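Local coordinates for protein luciferase-like monooxygenase (Streptomyces bottropensis, PDB 4US5) that probably acts as a flavin-dependent monooxygenase of the bacterial luciferase family, using molecular oxygen to oxidise its substrate, at residues B[136-141]-B[168-173]; B[238-243]-B[284-289]. All blocks are in the same frame, centred on the assembly; numbering follows the deposited sequence.

Contact 1: residues B[136-141]-B[168-173]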
loop_
_atom_site.group_PDB
_atom_site.type_symbol
_atom_site.label_atom_id
_atom_site.label_comp_id
_atom_site.label_asym_id
_atom_site.label_seq_id
_atom_site.Cartn_x
_atom_site.Cartn_y
_atom_site.Cartn_z
ATOM N N ASP B 136 -21.207 -5.102 12.940
ATOM C CA ASP B 136 -20.428 -3.937 12.515
ATOM C C ASP B 136 -19.669 -4.216 11.190
ATOM O O ASP B 136 -19.566 -3.347 10.313
ATOM C CB ASP B 136 -19.436 -3.537 13.586
ATOM C CG ASP B 136 -18.682 -2.273 13.222
ATOM O OD1 ASP B 136 -19.346 -1.261 12.912
ATOM O OD2 ASP B 136 -17.432 -2.298 13.216
ATOM N N LEU B 137 -19.089 -5.401 11.073
ATOM C CA LEU B 137 -18.323 -5.733 9.861
ATOM C C LEU B 137 -19.227 -5.674 8.654
ATOM O O LEU B 137 -18.862 -5.086 7.630
ATOM C CB LEU B 137 -17.660 -7.092 9.985
ATOM C CG LEU B 137 -16.873 -7.560 8.748
ATOM C CD1 LEU B 137 -15.824 -6.528 8.356
ATOM C CD2 LEU B 137 -16.213 -8.910 9.016
ATOM N N TRP B 138 -20.438 -6.234 8.775
ATOM C CA TRP B 138 -21.344 -6.283 7.621
ATOM C C TRP B 138 -21.821 -4.894 7.226
ATOM O O TRP B 138 -21.974 -4.602 6.031
ATOM C CB TRP B 138 -22.543 -7.206 7.855
ATOM C CG TRP B 138 -22.220 -8.523 8.514
ATOM C CD1 TRP B 138 -22.933 -9.122 9.514
ATOM C CD2 TRP B 138 -21.101 -9.392 8.243
ATOM N NE1 TRP B 138 -22.340 -10.304 9.872
ATOM C CE2 TRP B 138 -21.210 -10.492 9.115
ATOM C CE3 TRP B 138 -20.023 -9.345 7.349
ATOM C CZ2 TRP B 138 -20.279 -11.551 9.126
ATOM C CZ3 TRP B 138 -19.093 -10.390 7.364
ATOM C CH2 TRP B 138 -19.233 -11.484 8.252
ATOM N N ARG B 139 -21.971 -4.015 8.206
ATOM C CA ARG B 139 -22.236 -2.610 7.946
ATOM C C ARG B 139 -21.074 -1.909 7.212
ATOM O O ARG B 139 -21.289 -1.143 6.275
ATOM C CB ARG B 139 -22.480 -1.873 9.250
ATOM C CG ARG B 139 -23.014 -0.453 9.086
ATOM C CD ARG B 139 -22.964 0.355 10.372
ATOM N NE ARG B 139 -23.854 -0.173 11.421
ATOM C CZ ARG B 139 -25.129 0.205 11.614
ATOM N NH1 ARG B 139 -25.706 1.108 10.823
ATOM N NH2 ARG B 139 -25.841 -0.333 12.600
ATOM N N ARG B 140 -19.860 -2.148 7.674
ATOM C CA ARG B 140 -18.656 -1.591 7.010
ATOM C C ARG B 140 -18.540 -2.092 5.590
ATOM O O ARG B 140 -18.184 -1.363 4.678
ATOM C CB ARG B 140 -17.405 -1.986 7.778
ATOM C CG ARG B 140 -17.161 -1.200 9.016
ATOM C CD ARG B 140 -16.070 -1.840 9.868
ATOM N NE ARG B 140 -15.941 -1.087 11.085
ATOM C CZ ARG B 140 -15.220 0.003 11.224
ATOM N NH1 ARG B 140 -14.428 0.423 10.264
ATOM N NH2 ARG B 140 -15.256 0.653 12.368
ATOM N N LEU B 141 -18.882 -3.346 5.405
ATOM C CA LEU B 141 -18.831 -3.967 4.115
ATOM C C LEU B 141 -19.836 -3.321 3.135
ATOM O O LEU B 141 -19.527 -3.119 1.964
ATOM C CB LEU B 141 -19.078 -5.472 4.297
ATOM C CG LEU B 141 -18.799 -6.464 3.197
ATOM C CD1 LEU B 141 -17.439 -6.281 2.566
ATOM C CD2 LEU B 141 -18.923 -7.869 3.792
ATOM N N LEU B 168 -14.884 -7.582 -4.824
ATOM C CA LEU B 168 -15.111 -7.811 -3.394
ATOM C C LEU B 168 -15.324 -9.290 -3.080
ATOM O O LEU B 168 -16.213 -9.941 -3.675
ATOM C CB LEU B 168 -16.358 -7.070 -2.933
ATOM C CG LEU B 168 -16.222 -5.626 -2.453
ATOM C CD1 LEU B 168 -17.575 -5.086 -2.003
ATOM C CD2 LEU B 168 -15.203 -5.477 -1.309
ATOM N N TRP B 169 -14.588 -9.811 -2.108
ATOM C CA TRP B 169 -14.746 -11.173 -1.611
ATOM C C TRP B 169 -14.861 -11.148 -0.093
ATOM O O TRP B 169 -14.191 -10.345 0.583
ATOM C CB TRP B 169 -13.532 -12.054 -1.976
ATOM C CG TRP B 169 -13.504 -12.532 -3.379
ATOM C CD1 TRP B 169 -13.167 -11.787 -4.486
ATOM C CD2 TRP B 169 -13.810 -13.840 -3.864
ATOM N NE1 TRP B 169 -13.249 -12.539 -5.600
ATOM C CE2 TRP B 169 -13.622 -13.815 -5.257
ATOM C CE3 TRP B 169 -14.264 -15.019 -3.269
ATOM C CZ2 TRP B 169 -13.858 -14.912 -6.049
ATOM C CZ3 TRP B 169 -14.453 -16.114 -4.059
ATOM C CH2 TRP B 169 -14.283 -16.053 -5.442
ATOM N N LEU B 170 -15.667 -12.045 0.462
ATOM C CA LEU B 170 -15.726 -12.208 1.912
ATOM C C LEU B 170 -15.054 -13.512 2.285
ATOM O O LEU B 170 -15.365 -14.570 1.723
ATOM C CB LEU B 170 -17.162 -12.218 2.414
ATOM C CG LEU B 170 -17.317 -12.331 3.916
ATOM C CD1 LEU B 170 -16.555 -11.215 4.627
ATOM C CD2 LEU B 170 -18.790 -12.258 4.313
ATOM N N LEU B 171 -14.126 -13.416 3.224
ATOM C CA LEU B 171 -13.449 -14.578 3.769
ATOM C C LEU B 171 -14.063 -14.875 5.098
ATOM O O LEU B 171 -14.248 -13.969 5.925
ATOM C CB LEU B 171 -11.952 -14.313 3.970
ATOM C CG LEU B 171 -11.093 -14.403 2.708
ATOM C CD1 LEU B 171 -11.378 -13.238 1.734
ATOM C CD2 LEU B 171 -9.643 -14.423 3.104
ATOM N N GLY B 172 -14.355 -16.143 5.333
ATOM C CA GLY B 172 -14.890 -16.544 6.659
ATOM C C GLY B 172 -14.401 -17.886 7.136
ATOM O O GLY B 172 -13.816 -18.690 6.361
ATOM N N ALA B 173 -14.674 -18.166 8.406
ATOM C CA ALA B 173 -14.344 -19.431 9.017
ATOM C C ALA B 173 -15.442 -19.807 10.024
ATOM O O ALA B 173 -15.151 -20.322 11.099
ATOM C CB ALA B 173 -13.025 -19.318 9.713
#

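Contact 2: residues B[238-243]-B[284-289]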
loop_
_atom_site.group_PDB
_atom_site.type_symbol
_atom_site.label_atom_id
_atom_site.label_comp_id
_atom_site.label_asym_id
_atom_site.label_seq_id
_atom_site.Cartn_x
_atom_site.Cartn_y
_atom_site.Cartn_z
ATOM N N ARG B 238 7.519 -35.633 5.969
ATOM C CA ARG B 238 8.693 -34.931 6.456
ATOM C C ARG B 238 8.466 -33.392 6.397
ATOM O O ARG B 238 8.684 -32.686 7.386
ATOM C CB ARG B 238 9.924 -35.291 5.642
ATOM C CG ARG B 238 11.172 -34.475 5.965
ATOM C CD ARG B 238 12.328 -34.749 5.003
ATOM N NE ARG B 238 13.336 -33.684 5.142
ATOM C CZ ARG B 238 13.338 -32.519 4.501
ATOM N NH1 ARG B 238 12.470 -32.256 3.536
ATOM N NH2 ARG B 238 14.284 -31.634 4.778
ATOM N N VAL B 239 8.031 -32.909 5.246
ATOM C CA VAL B 239 7.776 -31.444 5.068
ATOM C C VAL B 239 6.660 -30.966 6.064
ATOM O O VAL B 239 6.748 -29.879 6.650
ATOM C CB VAL B 239 7.424 -31.110 3.594
ATOM C CG1 VAL B 239 7.120 -29.618 3.433
ATOM C CG2 VAL B 239 8.564 -31.512 2.673
ATOM N N TYR B 240 5.666 -31.820 6.307
ATOM C CA TYR B 240 4.548 -31.527 7.208
ATOM C C TYR B 240 4.938 -31.455 8.687
ATOM O O TYR B 240 4.253 -30.840 9.471
ATOM C CB TYR B 240 3.481 -32.633 7.029
ATOM C CG TYR B 240 2.249 -32.502 7.850
ATOM C CD1 TYR B 240 1.522 -31.309 7.902
ATOM C CD2 TYR B 240 1.728 -33.618 8.527
ATOM C CE1 TYR B 240 0.352 -31.208 8.638
ATOM C CE2 TYR B 240 0.534 -33.530 9.239
ATOM C CZ TYR B 240 -0.143 -32.337 9.287
ATOM O OH TYR B 240 -1.297 -32.261 10.025
ATOM N N ALA B 241 6.054 -32.067 9.047
ATOM C CA ALA B 241 6.491 -32.105 10.434
ATOM C C ALA B 241 6.689 -30.705 11.033
ATOM O O ALA B 241 6.412 -30.475 12.205
ATOM C CB ALA B 241 7.766 -32.919 10.549
ATOM N N THR B 242 7.181 -29.773 10.220
ATOM C CA THR B 242 7.241 -28.362 10.595
ATOM C C THR B 242 5.935 -27.859 11.176
ATOM O O THR B 242 5.898 -27.241 12.260
ATOM C CB THR B 242 7.600 -27.518 9.347
ATOM O OG1 THR B 242 8.947 -27.794 8.985
ATOM C CG2 THR B 242 7.402 -26.014 9.560
ATOM N N HIS B 243 4.846 -28.135 10.475
ATOM C CA HIS B 243 3.558 -27.657 10.907
ATOM C C HIS B 243 3.094 -28.351 12.193
ATOM O O HIS B 243 2.488 -27.736 13.067
ATOM C CB HIS B 243 2.550 -27.875 9.802
ATOM C CG HIS B 243 1.445 -26.888 9.814
ATOM N ND1 HIS B 243 0.560 -26.770 8.779
ATOM C CD2 HIS B 243 1.102 -25.940 10.715
ATOM C CE1 HIS B 243 -0.300 -25.805 9.050
ATOM N NE2 HIS B 243 0.038 -25.257 10.198
ATOM N N PRO B 284 -9.369 -33.939 6.773
ATOM C CA PRO B 284 -8.223 -33.522 7.595
ATOM C C PRO B 284 -8.109 -31.992 7.625
ATOM O O PRO B 284 -8.326 -31.345 6.600
ATOM C CB PRO B 284 -7.018 -34.164 6.887
ATOM C CG PRO B 284 -7.493 -34.581 5.542
ATOM C CD PRO B 284 -8.979 -34.709 5.588
ATOM N N ARG B 285 -7.707 -31.435 8.752
ATOM C CA ARG B 285 -7.537 -29.997 8.843
ATOM C C ARG B 285 -6.519 -29.496 7.794
ATOM O O ARG B 285 -6.744 -28.486 7.103
ATOM C CB ARG B 285 -7.061 -29.584 10.222
ATOM C CG ARG B 285 -6.950 -28.063 10.365
ATOM C CD ARG B 285 -6.209 -27.652 11.596
ATOM N NE ARG B 285 -7.011 -27.884 12.803
ATOM C CZ ARG B 285 -7.933 -27.051 13.259
ATOM N NH1 ARG B 285 -8.217 -25.944 12.621
ATOM N NH2 ARG B 285 -8.600 -27.355 14.349
ATOM N N TYR B 286 -5.401 -30.199 7.725
ATOM C CA TYR B 286 -4.338 -29.914 6.783
ATOM C C TYR B 286 -4.175 -31.135 5.880
ATOM O O TYR B 286 -4.115 -32.280 6.354
ATOM C CB TYR B 286 -3.024 -29.661 7.529
ATOM C CG TYR B 286 -3.085 -28.561 8.560
ATOM C CD1 TYR B 286 -3.862 -27.431 8.378
ATOM C CD2 TYR B 286 -2.323 -28.642 9.723
ATOM C CE1 TYR B 286 -3.874 -26.417 9.313
ATOM C CE2 TYR B 286 -2.333 -27.622 10.667
ATOM C CZ TYR B 286 -3.113 -26.533 10.469
ATOM O OH TYR B 286 -3.142 -25.522 11.376
ATOM N N VAL B 287 -4.121 -30.892 4.578
ATOM C CA VAL B 287 -4.089 -31.960 3.590
ATOM C C VAL B 287 -2.673 -32.237 3.181
ATOM O O VAL B 287 -1.987 -31.352 2.641
ATOM C CB VAL B 287 -4.948 -31.585 2.388
ATOM C CG1 VAL B 287 -4.855 -32.636 1.285
ATOM C CG2 VAL B 287 -6.386 -31.408 2.835
ATOM N N VAL B 288 -2.239 -33.489 3.374
ATOM C CA VAL B 288 -0.831 -33.859 3.224
ATOM C C VAL B 288 -0.709 -35.116 2.382
ATOM O O VAL B 288 -1.504 -36.063 2.561
ATOM C CB VAL B 288 -0.182 -34.158 4.584
ATOM C CG1 VAL B 288 1.300 -34.508 4.422
ATOM C CG2 VAL B 288 -0.363 -32.988 5.531
ATOM N N GLY B 289 0.290 -35.159 1.510
ATOM C CA GLY B 289 0.629 -36.394 0.807
ATOM C C GLY B 289 1.251 -36.234 -0.549
ATOM O O GLY B 289 1.645 -35.125 -0.967
HETATM O O HOH W 1 -4.371 -31.941 9.948
HETATM O O HOH W 2 -0.995 -22.956 11.642
#

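Contact 1: residues B[136-141]-B[168-173]
Leu170, on strand 167-172, pushes both its methyl groups at helix 134-147, and Trp138 and Leu141 receive them. CD2 of Leu170 meets the six-membered part of the Trp138 indole, 3.6 Å from CZ3. The methyl comes in obliquely, neither squarely over the ring nor in its plane. The two side chains cross at about a right angle. CD1 of Leu170 lies 3.8 Å from the same CZ3. It also reaches the second partner, 4.2 Å from Leu141 CD2. CG of Leu170 stands anti to the backbone N (chi1 -178°), which carries the branch out from the strand to the helix.

Trp138 and Leu141 are one helical turn apart, and both reach the same leucine. Helix 175-184 closes round the same cluster: Ala180 and Arg183 touch Trp138, Ala181 touches Leu170 and Leu184 touches Leu141. Ile109 of strand 105-110 also meets Leu141. The contact thus seats an outer helix on a parallel strand of the TIM barrel fold, within the layer between barrel and helices.

On another side of the helix Arg140 NE makes a straight bond to Asp136 OD2 (2.9 Å, 170°). Arg140 also pairs with Asp125 of the second subunit. Between helix and strand the contact is purely apolar, so it depends on the fit of methyl groups and ring rather than on directed bonds.

Contact 2: residues B[238-243]-B[284-289]
Two aromatic rings of different kinds lie almost flat on each other here: His243 of helix 233-251 and Tyr286 of segment 284-289. Their planes differ by 14° and their centroids are 3.9 Å apart, an offset stack. The CE1 side of the imidazole sits over the rim of the phenol ring. The other face of that ring carries Arg285 CD, 3.4 Å above the plane, so Tyr286 is sandwiched. A water binds His243 NE2 at 2.9 Å, in the plane of the imidazole, and bonds weakly to Tyr286 OH.

Tyr240, one turn earlier, meets the strand differently. CG2 of Val288 stands over the centre of its ring, 3.4 Å from the centroid, a clear CH-pi contact. CG of Tyr240 is anti to the backbone N (chi1 -179°), which sends the ring toward the strand, with one face to the valine. Its edge faces Tyr286, with CE1 3.9 Å from Tyr286 CD2.

The axes of 238-243 and 286-289 run nearly antiparallel, at 156° and 9.0 Å apart. Helix and strand both belong to the excursion between TIM barrel strands 221-229 and 309-313. Strand 286-289 is added parallel to 221-229, with Val287 and Gly289 bonded to Cys228 through the backbone. Cys228 also touches Tyr240, and Val226 touches His243 and Tyr286.

A second water joins the Tyr240 hydroxyl, at 3.1 Å, to the backbone N of Tyr286, which donates to it at 3.0 Å. With an alanine here instead of Tyr286, the imidazole of His243 would probably lose its flat partner, and a gap would open beside the Tyr240 edge. His247 also meets both stacked rings, with its plane steeply inclined to theirs.

Overall arrangement
Contacts 1 and 2 each lay a helix against a strand of the same parallel sheet, on opposite sides of the chain's centre. Their centres are 30 Å apart and they do not touch; the nearest atoms are about 9 Å from each other. Both segments of contact 1 precede those of contact 2 in the sequence. Strand 167-172 is linked to strand 286-289 through strands 188-191 and 221-229. Contact 1 is apolar and has the second subunit close by, while contact 2 is aromatic, bridged by waters and untouched by another chain. The side chains of Trp138 and His243 are each about 8 Å from a bound sodium ion.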